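Local atomic coordinates of glycoside Hydrolase (Bacteroides uniformis, PDB entry 5T99), a protein that probably hydrolyses beta-galactosidic linkages, as a family 2 glycoside hydrolase serving agarose breakdown in an intestinal Bacteroides. Residues 493-498 with 548-553; 308-313 with 341-346; 473-478 with 535-540. All blocks are in the same frame, centred on the assembly; numbering follows the deposited sequence.

Overall arrangement
Along the chain, interaction 2 comes first and is complete before the others begin: 308-313 meets 341-346, closing a loop that runs through helix 327-339. Segment 473-478 then opens interaction 3 and 493-498 opens interaction 1. Helix residues 535-540 close interaction 3, and 548-553 closes interaction 1, so these two cross rather than nest. Strand 549-552 lies between strands 490-495 and 305-313, so interactions 1 and 2 together span the seam where the barrel sheet closes on itself; their centres are about 9 Å apart. Interaction 3 joins a loop and a helix outside that seam, and shares the galacto-isofagomine pocket with interaction 1.

Interaction 1: 493-498 with 548-553; sequences SETSSC and MGEFIW. With GIF (D-galacto-isofagomine), chain C.
T495 and I552 form a parallel beta bridge in which W553 N donates 2.9 Å to T495 O, nearly straight at 165°, while T495 N reaches F551 O only weakly; T495 O also takes the turn bond from S497 N. With its OG1 set between the backbone N and carbonyl carbon (chi1 63°), T495 donates from OG1 to the anti lone pair of E550 OE1 at 2.7 Å. E494 runs alongside W553, its carboxylate turned 33° from the indole plane and OE2 3.4 Å above one face, toward the rim. Ligand atom C1 lies 3.4 Å above that face too, so carboxylate and sugar mimic share it. E494 OE2 accepts from the ligand N at 2.6 Å and is also bonded to Y473 OH, while OE1 is in a salt bridge with R346. S497 OG, another partner of Y473, is hydrogen-bonded to the ligand hydroxyl O at 2.9 Å. With an alanine in place of W553, the ligand ring would probably lose its platform, and a gap would open beside the E494 carboxylate. In isofagomines the ring nitrogen replaces the anomeric carbon, so the contact brings a carboxylate oxygen close to what is probably the site of glycosidic bond cleavage.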
loop_
_atom_site.group_PDB
_atom_site.type_symbol
_atom_site.label_atom_id
_atom_site.label_comp_id
_atom_site.label_asym_id
_atom_site.label_seq_id
_atom_site.Cartn_x
_atom_site.Cartn_y
_atom_site.Cartn_z
ATOM N N SER A 493 14.637 -8.825 1.571
ATOM C CA SER A 493 13.173 -8.752 1.433
ATOM C C SER A 493 12.468 -8.157 2.646
ATOM O O SER A 493 11.346 -7.671 2.523
ATOM C CB SER A 493 12.578 -10.110 1.068
ATOM O OG SER A 493 13.208 -11.163 1.766
ATOM N N GLU A 494 13.108 -8.193 3.810
ATOM C CA GLU A 494 12.545 -7.577 5.018
ATOM C C GLU A 494 13.705 -7.186 5.936
ATOM O O GLU A 494 14.605 -8.000 6.184
ATOM C CB GLU A 494 11.569 -8.533 5.702
ATOM C CG GLU A 494 10.294 -7.898 6.207
ATOM C CD GLU A 494 9.426 -8.897 6.952
ATOM O OE1 GLU A 494 8.758 -9.703 6.282
ATOM O OE2 GLU A 494 9.413 -8.877 8.213
ATOM N N THR A 495 13.726 -5.937 6.403
ATOM C CA THR A 495 14.899 -5.435 7.121
ATOM C C THR A 495 14.544 -4.552 8.320
ATOM O O THR A 495 13.461 -3.955 8.389
ATOM C CB THR A 495 15.870 -4.681 6.177
ATOM O OG1 THR A 495 15.238 -3.520 5.619
ATOM C CG2 THR A 495 16.333 -5.576 5.036
ATOM N N SER A 496 15.499 -4.490 9.245
ATOM C CA SER A 496 15.450 -3.696 10.470
ATOM C C SER A 496 14.479 -4.265 11.508
ATOM O O SER A 496 14.912 -4.959 12.397
ATOM C CB SER A 496 15.188 -2.202 10.191
ATOM O OG SER A 496 15.435 -1.431 11.351
ATOM N N SER A 497 13.180 -3.999 11.373
ATOM C CA SER A 497 12.187 -4.223 12.450
ATOM C C SER A 497 12.499 -3.470 13.766
ATOM O O SER A 497 12.027 -3.848 14.839
ATOM C CB SER A 497 11.932 -5.726 12.695
ATOM O OG SER A 497 10.784 -6.157 11.985
ATOM N N CYS A 498 13.253 -2.375 13.650
ATOM C CA CYS A 498 13.476 -1.436 14.732
ATOM C C CYS A 498 12.124 -0.820 15.081
ATOM O O CYS A 498 11.277 -0.592 14.205
ATOM C CB CYS A 498 14.461 -0.353 14.272
ATOM S SG CYS A 498 15.042 0.798 15.543
ATOM N N MET A 548 20.470 -6.224 -4.056
ATOM C CA MET A 548 19.733 -5.278 -4.893
ATOM C C MET A 548 19.127 -4.151 -4.082
ATOM O O MET A 548 18.773 -3.104 -4.652
ATOM C CB MET A 548 18.616 -5.988 -5.654
ATOM C CG MET A 548 19.104 -7.070 -6.607
ATOM S SD MET A 548 17.742 -8.037 -7.261
ATOM C CE MET A 548 18.640 -9.319 -8.126
ATOM N N GLY A 549 18.978 -4.380 -2.774
ATOM C CA GLY A 549 18.470 -3.374 -1.841
ATOM C C GLY A 549 17.766 -3.996 -0.644
ATOM O O GLY A 549 17.964 -5.174 -0.335
ATOM N N GLU A 550 16.919 -3.196 0.000
ATOM C CA GLU A 550 16.194 -3.606 1.185
ATOM C C GLU A 550 14.734 -3.180 1.148
ATOM O O GLU A 550 14.361 -2.252 0.440
ATOM C CB GLU A 550 16.854 -3.027 2.431
ATOM C CG GLU A 550 16.869 -1.503 2.529
ATOM C CD GLU A 550 17.388 -1.023 3.876
ATOM O OE1 GLU A 550 16.895 -1.523 4.914
ATOM O OE2 GLU A 550 18.287 -0.153 3.895
ATOM N N PHE A 551 13.918 -3.865 1.938
ATOM C CA PHE A 551 12.529 -3.509 2.113
ATOM C C PHE A 551 12.250 -3.503 3.618
ATOM O O PHE A 551 12.195 -4.561 4.245
ATOM C CB PHE A 551 11.650 -4.500 1.349
ATOM C CG PHE A 551 11.697 -4.323 -0.159
ATOM C CD1 PHE A 551 10.756 -3.533 -0.811
ATOM C CD2 PHE A 551 12.690 -4.939 -0.923
ATOM C CE1 PHE A 551 10.795 -3.369 -2.191
ATOM C CE2 PHE A 551 12.741 -4.768 -2.298
ATOM C CZ PHE A 551 11.796 -3.979 -2.936
ATOM N N ILE A 552 12.096 -2.312 4.204
ATOM C CA ILE A 552 12.122 -2.185 5.665
ATOM C C ILE A 552 10.803 -2.624 6.238
ATOM O O ILE A 552 9.797 -2.521 5.563
ATOM C CB ILE A 552 12.473 -0.751 6.141
ATOM C CG1 ILE A 552 11.261 0.194 6.034
ATOM C CG2 ILE A 552 13.716 -0.240 5.409
ATOM C CD1 ILE A 552 11.551 1.626 6.405
ATOM N N TRP A 553 10.824 -3.126 7.473
ATOM C CA TRP A 553 9.603 -3.449 8.220
ATOM C C TRP A 553 9.353 -2.380 9.310
ATOM O O TRP A 553 9.913 -2.497 10.392
ATOM C CB TRP A 553 9.713 -4.847 8.870
ATOM C CG TRP A 553 8.376 -5.271 9.359
ATOM C CD1 TRP A 553 7.865 -5.130 10.618
ATOM C CD2 TRP A 553 7.326 -5.801 8.553
ATOM N NE1 TRP A 553 6.557 -5.565 10.648
ATOM C CE2 TRP A 553 6.203 -5.978 9.389
ATOM C CE3 TRP A 553 7.225 -6.140 7.197
ATOM C CZ2 TRP A 553 4.994 -6.494 8.909
ATOM C CZ3 TRP A 553 6.045 -6.648 6.725
ATOM C CH2 TRP A 553 4.936 -6.827 7.574
HETATM C C GIF C . 6.973 -10.876 9.034
HETATM N N GIF C . 8.313 -10.749 9.587
HETATM O O GIF C . 9.056 -8.162 13.070
HETATM C C1 GIF C . 6.171 -9.622 9.320
HETATM O O1 GIF C . 5.621 -10.227 11.580
HETATM C C2 GIF C . 6.258 -9.224 10.792
HETATM O O2 GIF C . 4.808 -9.849 8.970
HETATM C C3 GIF C . 7.705 -9.055 11.245
HETATM C C4 GIF C . 8.505 -10.322 10.962
HETATM C C5 GIF C . 7.773 -8.707 12.733
HETATM O O HOH W 1 11.854 -1.175 11.597
#

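Interaction 2: 308-313 with 341-346; sequences RFNGVC and GVNAIR
Backbone bonds knit G311-C313 to A344-R346 as parallel strands: V312 N donates to A344 O at 3.1 Å and R346 N to V312 O at 2.9 Å, the latter almost straight (170°). Before the paired strands, N343 N continues the pattern by bonding to N310 O.

The N343 amide carries the pairing further. Its ND2 donates 2.7 Å to R308 O, which lies close to the amide plane, and its OD1 takes a weak bond from N310 N. A chi1 of 71° holds this amide between the backbone N and the carbonyl carbon of N343, over the start of the neighbouring strand. N310 ND2 adds a long, weak bond to G341 O; G341 ends helix 327-339 in a Schellman motif.

Strand 305-313, that helix and strand 344-346 make a beta-alpha-beta unit, the first of the TIM barrel, with the helix packed on the outer side of the sheet.

Apolar contacts fill that outer side. V312 CG1 meets V342 CG2 at 3.5 Å, the two side chains crossing at about a right angle, while V312 CG2 lies beside I345 CD1. M337 of the helix covers both valines and L334 touches I345.

On the face of C313, A344 and R346, C313 SG sits at the edge of the R346 guanidinium, 3.7 Å from NH1. R346 runs extended from CG to NE, and its head is held by salt bridges to E370 and E494 and by a bond to N416.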
loop_
_atom_site.group_PDB
_atom_site.type_symbol
_atom_site.label_atom_id
_atom_site.label_comp_id
_atom_site.label_asym_id
_atom_site.label_seq_id
_atom_site.Cartn_x
_atom_site.Cartn_y
_atom_site.Cartn_z
ATOM N N ARG A 308 18.510 0.271 -7.484
ATOM C CA ARG A 308 18.617 -0.245 -6.120
ATOM C C ARG A 308 17.325 0.018 -5.374
ATOM O O ARG A 308 16.721 1.072 -5.533
ATOM C CB ARG A 308 19.791 0.394 -5.382
ATOM C CG ARG A 308 21.094 0.263 -6.153
ATOM C CD ARG A 308 22.333 0.559 -5.324
ATOM N NE ARG A 308 23.504 -0.153 -5.856
ATOM C CZ ARG A 308 23.779 -1.456 -5.674
ATOM N NH1 ARG A 308 22.961 -2.251 -4.970
ATOM N NH2 ARG A 308 24.891 -1.975 -6.211
ATOM N N PHE A 309 16.915 -0.934 -4.544
ATOM C CA PHE A 309 15.673 -0.816 -3.794
ATOM C C PHE A 309 15.888 -0.129 -2.445
ATOM O O PHE A 309 16.410 -0.719 -1.498
ATOM C CB PHE A 309 15.013 -2.189 -3.594
ATOM C CG PHE A 309 14.887 -2.998 -4.853
ATOM C CD1 PHE A 309 14.367 -2.436 -6.013
ATOM C CD2 PHE A 309 15.264 -4.330 -4.871
ATOM C CE1 PHE A 309 14.251 -3.190 -7.177
ATOM C CE2 PHE A 309 15.144 -5.091 -6.022
ATOM C CZ PHE A 309 14.638 -4.522 -7.181
ATOM N N ASN A 310 15.504 1.140 -2.391
ATOM C CA ASN A 310 15.202 1.842 -1.146
ATOM C C ASN A 310 13.742 1.568 -0.854
ATOM O O ASN A 310 12.876 2.393 -1.149
ATOM C CB ASN A 310 15.396 3.344 -1.310
ATOM C CG ASN A 310 16.820 3.715 -1.605
ATOM O OD1 ASN A 310 17.745 2.966 -1.306
ATOM N ND2 ASN A 310 17.007 4.878 -2.205
ATOM N N GLY A 311 13.474 0.404 -0.260
ATOM C CA GLY A 311 12.124 -0.155 -0.214
ATOM C C GLY A 311 11.473 -0.146 1.144
ATOM O O GLY A 311 12.143 -0.026 2.162
ATOM N N VAL A 312 10.154 -0.298 1.143
ATOM C CA VAL A 312 9.380 -0.446 2.364
ATOM C C VAL A 312 8.318 -1.527 2.181
ATOM O O VAL A 312 7.786 -1.715 1.074
ATOM C CB VAL A 312 8.722 0.882 2.819
ATOM C CG1 VAL A 312 9.768 1.976 2.935
ATOM C CG2 VAL A 312 7.619 1.319 1.875
ATOM N N CYS A 313 8.048 -2.252 3.265
ATOM C CA CYS A 313 6.880 -3.100 3.347
ATOM C C CYS A 313 5.766 -2.239 3.871
ATOM O O CYS A 313 6.003 -1.379 4.727
ATOM C CB CYS A 313 7.113 -4.273 4.298
ATOM S SG CYS A 313 8.450 -5.347 3.770
ATOM N N GLY A 341 12.594 9.026 0.352
ATOM C CA GLY A 341 13.548 8.442 -0.604
ATOM C C GLY A 341 13.175 7.031 -1.048
ATOM O O GLY A 341 13.991 6.331 -1.663
ATOM N N VAL A 342 11.936 6.619 -0.758
ATOM C CA VAL A 342 11.443 5.295 -1.133
ATOM C C VAL A 342 11.182 5.249 -2.637
ATOM O O VAL A 342 10.463 6.109 -3.174
ATOM C CB VAL A 342 10.144 4.945 -0.381
ATOM C CG1 VAL A 342 9.545 3.624 -0.860
ATOM C CG2 VAL A 342 10.407 4.879 1.120
ATOM N N ASN A 343 11.764 4.257 -3.304
ATOM C CA ASN A 343 11.487 3.993 -4.719
ATOM C C ASN A 343 10.848 2.618 -4.964
ATOM O O ASN A 343 10.640 2.230 -6.118
ATOM C CB ASN A 343 12.780 4.113 -5.529
ATOM C CG ASN A 343 13.744 2.977 -5.256
ATOM O OD1 ASN A 343 13.733 2.403 -4.173
ATOM N ND2 ASN A 343 14.578 2.641 -6.240
ATOM N N ALA A 344 10.550 1.873 -3.901
ATOM C CA ALA A 344 10.097 0.489 -4.044
ATOM C C ALA A 344 9.200 0.035 -2.901
ATOM O O ALA A 344 9.371 0.464 -1.769
ATOM C CB ALA A 344 11.294 -0.429 -4.171
ATOM N N ILE A 345 8.242 -0.830 -3.225
ATOM C CA ILE A 345 7.245 -1.313 -2.275
ATOM C C ILE A 345 7.223 -2.840 -2.318
ATOM O O ILE A 345 7.238 -3.425 -3.393
ATOM C CB ILE A 345 5.816 -0.813 -2.612
ATOM C CG1 ILE A 345 5.769 0.705 -2.847
ATOM C CG2 ILE A 345 4.834 -1.216 -1.514
ATOM C CD1 ILE A 345 6.031 1.565 -1.626
ATOM N N ARG A 346 7.175 -3.476 -1.150
ATOM C CA ARG A 346 6.871 -4.911 -1.040
ATOM C C ARG A 346 5.471 -5.022 -0.463
ATOM O O ARG A 346 5.245 -4.494 0.620
ATOM C CB ARG A 346 7.883 -5.584 -0.114
ATOM C CG ARG A 346 7.613 -7.060 0.178
ATOM C CD ARG A 346 8.879 -7.813 0.594
ATOM N NE ARG A 346 8.580 -9.213 0.920
ATOM C CZ ARG A 346 8.454 -9.737 2.149
ATOM N NH1 ARG A 346 8.641 -9.015 3.266
ATOM N NH2 ARG A 346 8.138 -11.019 2.272
#

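Interaction 3: 473-478 with 535-540; sequences YKPGKY and DIEFHF. With GIF (D-galacto-isofagomine), chain C.
Y478 OH donates a short hydrogen bond, 2.5 Å, to E537 OE2, using the syn lone pair of that oxygen. OE2 lies at the edge of the Y478 ring, near its plane, while the carboxylate plane as a whole is turned 62° from the ring. E537 gets there because CG is anti to its backbone N (chi1 -165°) and the chain then bends at chi2 (63°), carrying the carboxylate off the helix toward the tyrosine.

Beside this polar pair, P475 is the hydrophobic wedge. Its CB packs 3.6 Å from F540 CD2, its CG 4.0 Å from I536 CG2, and its CB also touches E537 OE1. The carbonyl O of P475 hangs 3.2 Å above one face of the F540 ring, toward the rim; H539 ND1 lies over the opposite face and I536 CG2 is in plane at the edge, so the phenyl ring is confined on several sides.

The next shell fixes these groups. P475 CA sits over the centre of the Y478 ring, and F547 stacks on that same tyrosine. E537 OE1 is bonded to Y532 OH and OE2 also to Q541 NE2, so both carboxylate oxygens are held. K477 N bonds to K474 O at 2.8 Å, tightening the turn that leads to K477 as N-cap of helix 478-484. At the loop's other end, Y473 lines the galacto-isofagomine pocket, its OH, bonded to E494 and S497, 3.9 Å from ligand C3.

The contact thus joins the loop after barrel strand 468-472, and the start of helix 478-484, to helix 534-543. That helix leans on strand 549-552 through E537 and F538, touching E550, and is tied by D535 to S673 at the end of strand 670-673 and to R676 just beyond it.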
loop_
_atom_site.group_PDB
_atom_site.type_symbol
_atom_site.label_atom_id
_atom_site.label_comp_id
_atom_site.label_asym_id
_atom_site.label_seq_id
_atom_site.Cartn_x
_atom_site.Cartn_y
_atom_site.Cartn_z
ATOM N N TYR A 473 15.960 -10.243 7.527
ATOM C CA TYR A 473 16.737 -9.978 8.762
ATOM C C TYR A 473 18.044 -10.763 8.885
ATOM O O TYR A 473 18.330 -11.335 9.942
ATOM C CB TYR A 473 15.869 -10.187 9.997
ATOM C CG TYR A 473 14.544 -9.472 9.906
ATOM C CD1 TYR A 473 14.463 -8.080 10.063
ATOM C CD2 TYR A 473 13.369 -10.176 9.650
ATOM C CE1 TYR A 473 13.244 -7.418 9.977
ATOM C CE2 TYR A 473 12.156 -9.522 9.562
ATOM C CZ TYR A 473 12.106 -8.144 9.732
ATOM O OH TYR A 473 10.913 -7.513 9.643
ATOM N N LYS A 474 18.839 -10.768 7.812
ATOM C CA LYS A 474 20.091 -11.535 7.781
ATOM C C LYS A 474 21.314 -10.762 7.250
ATOM O O LYS A 474 22.159 -11.354 6.556
ATOM C CB LYS A 474 19.885 -12.806 6.934
ATOM C CG LYS A 474 18.784 -13.729 7.418
ATOM C CD LYS A 474 19.134 -14.409 8.734
ATOM C CE LYS A 474 17.982 -15.283 9.201
ATOM N NZ LYS A 474 16.812 -14.481 9.662
ATOM N N PRO A 475 21.447 -9.463 7.591
ATOM C CA PRO A 475 22.597 -8.693 7.073
ATOM C C PRO A 475 23.945 -9.275 7.489
ATOM O O PRO A 475 24.894 -9.221 6.711
ATOM C CB PRO A 475 22.386 -7.295 7.661
ATOM C CG PRO A 475 21.586 -7.515 8.901
ATOM C CD PRO A 475 20.694 -8.694 8.602
ATOM N N GLY A 476 24.002 -9.866 8.683
ATOM C CA GLY A 476 25.184 -10.588 9.149
ATOM C C GLY A 476 25.573 -11.793 8.308
ATOM O O GLY A 476 26.741 -12.204 8.317
ATOM N N LYS A 477 24.610 -12.363 7.581
ATOM C CA LYS A 477 24.883 -13.506 6.699
ATOM C C LYS A 477 24.996 -13.190 5.202
ATOM O O LYS A 477 25.126 -14.118 4.399
ATOM C CB LYS A 477 23.822 -14.593 6.931
ATOM C CG LYS A 477 23.720 -15.067 8.376
ATOM C CD LYS A 477 25.013 -15.715 8.847
ATOM C CE LYS A 477 24.830 -16.414 10.189
ATOM N NZ LYS A 477 26.049 -17.208 10.513
ATOM N N TYR A 478 24.980 -11.913 4.813
ATOM C CA TYR A 478 25.016 -11.561 3.383
ATOM C C TYR A 478 26.299 -12.048 2.709
ATOM O O TYR A 478 26.244 -12.626 1.627
ATOM C CB TYR A 478 24.865 -10.050 3.153
ATOM C CG TYR A 478 23.494 -9.446 3.419
ATOM C CD1 TYR A 478 22.380 -10.231 3.762
ATOM C CD2 TYR A 478 23.303 -8.078 3.281
ATOM C CE1 TYR A 478 21.133 -9.652 3.986
ATOM C CE2 TYR A 478 22.063 -7.497 3.494
ATOM C CZ TYR A 478 20.983 -8.285 3.844
ATOM O OH TYR A 478 19.767 -7.708 4.061
ATOM N N ASP A 535 21.008 1.492 10.759
ATOM C CA ASP A 535 22.457 1.684 10.555
ATOM C C ASP A 535 23.148 0.362 10.170
ATOM O O ASP A 535 24.072 0.353 9.351
ATOM C CB ASP A 535 23.149 2.247 11.828
ATOM C CG ASP A 535 22.364 3.377 12.510
ATOM O OD1 ASP A 535 22.960 4.420 12.881
ATOM O OD2 ASP A 535 21.144 3.208 12.706
ATOM N N ILE A 536 22.696 -0.737 10.783
ATOM C CA ILE A 536 23.238 -2.077 10.530
ATOM C C ILE A 536 22.944 -2.528 9.092
ATOM O O ILE A 536 23.829 -3.080 8.428
ATOM C CB ILE A 536 22.688 -3.115 11.558
ATOM C CG1 ILE A 536 23.235 -2.837 12.965
ATOM C CG2 ILE A 536 22.988 -4.556 11.147
ATOM C CD1 ILE A 536 24.719 -3.124 13.139
ATOM N N GLU A 537 21.722 -2.297 8.608
ATOM C CA GLU A 537 21.402 -2.653 7.215
ATOM C C GLU A 537 22.222 -1.808 6.229
ATOM O O GLU A 537 22.814 -2.354 5.290
ATOM C CB GLU A 537 19.911 -2.521 6.915
ATOM C CG GLU A 537 19.478 -3.204 5.616
ATOM C CD GLU A 537 19.676 -4.709 5.601
ATOM O OE1 GLU A 537 19.476 -5.362 6.654
ATOM O OE2 GLU A 537 20.013 -5.235 4.526
ATOM N N PHE A 538 22.277 -0.493 6.463
ATOM C CA PHE A 538 23.069 0.411 5.611
ATOM C C PHE A 538 24.506 -0.079 5.486
ATOM O O PHE A 538 25.055 -0.134 4.381
ATOM C CB PHE A 538 23.089 1.861 6.139
ATOM C CG PHE A 538 21.730 2.499 6.275
ATOM C CD1 PHE A 538 20.608 2.018 5.580
ATOM C CD2 PHE A 538 21.580 3.602 7.091
ATOM C CE1 PHE A 538 19.374 2.610 5.734
ATOM C CE2 PHE A 538 20.340 4.210 7.243
ATOM C CZ PHE A 538 19.237 3.717 6.566
ATOM N N HIS A 539 25.091 -0.434 6.629
ATOM C CA HIS A 539 26.449 -0.939 6.682
ATOM C C HIS A 539 26.623 -2.177 5.804
ATOM O O HIS A 539 27.513 -2.212 4.949
ATOM C CB HIS A 539 26.837 -1.262 8.127
ATOM C CG HIS A 539 28.255 -1.702 8.273
ATOM N ND1 HIS A 539 28.603 -2.989 8.626
ATOM C CD2 HIS A 539 29.414 -1.040 8.068
ATOM C CE1 HIS A 539 29.918 -3.091 8.660
ATOM N NE2 HIS A 539 30.435 -1.924 8.319
ATOM N N PHE A 540 25.769 -3.178 6.000
ATOM C CA PHE A 540 25.904 -4.440 5.264
ATOM C C PHE A 540 25.456 -4.332 3.796
ATOM O O PHE A 540 25.954 -5.091 2.962
ATOM C CB PHE A 540 25.231 -5.606 6.011
ATOM C CG PHE A 540 26.018 -6.100 7.216
ATOM C CD1 PHE A 540 27.197 -6.833 7.048
ATOM C CD2 PHE A 540 25.590 -5.839 8.521
ATOM C CE1 PHE A 540 27.928 -7.291 8.149
ATOM C CE2 PHE A 540 26.317 -6.301 9.627
ATOM C CZ PHE A 540 27.487 -7.023 9.440
HETATM C C GIF C . 6.973 -10.876 9.034
HETATM N N GIF C . 8.313 -10.749 9.587
HETATM O O GIF C . 9.056 -8.162 13.070
HETATM C C1 GIF C . 6.171 -9.622 9.320
HETATM O O1 GIF C . 5.621 -10.227 11.580
HETATM C C2 GIF C . 6.258 -9.224 10.792
HETATM O O2 GIF C . 4.808 -9.849 8.970
HETATM C C3 GIF C . 7.705 -9.055 11.245
HETATM C C4 GIF C . 8.505 -10.322 10.962
HETATM C C5 GIF C . 7.773 -8.707 12.733
#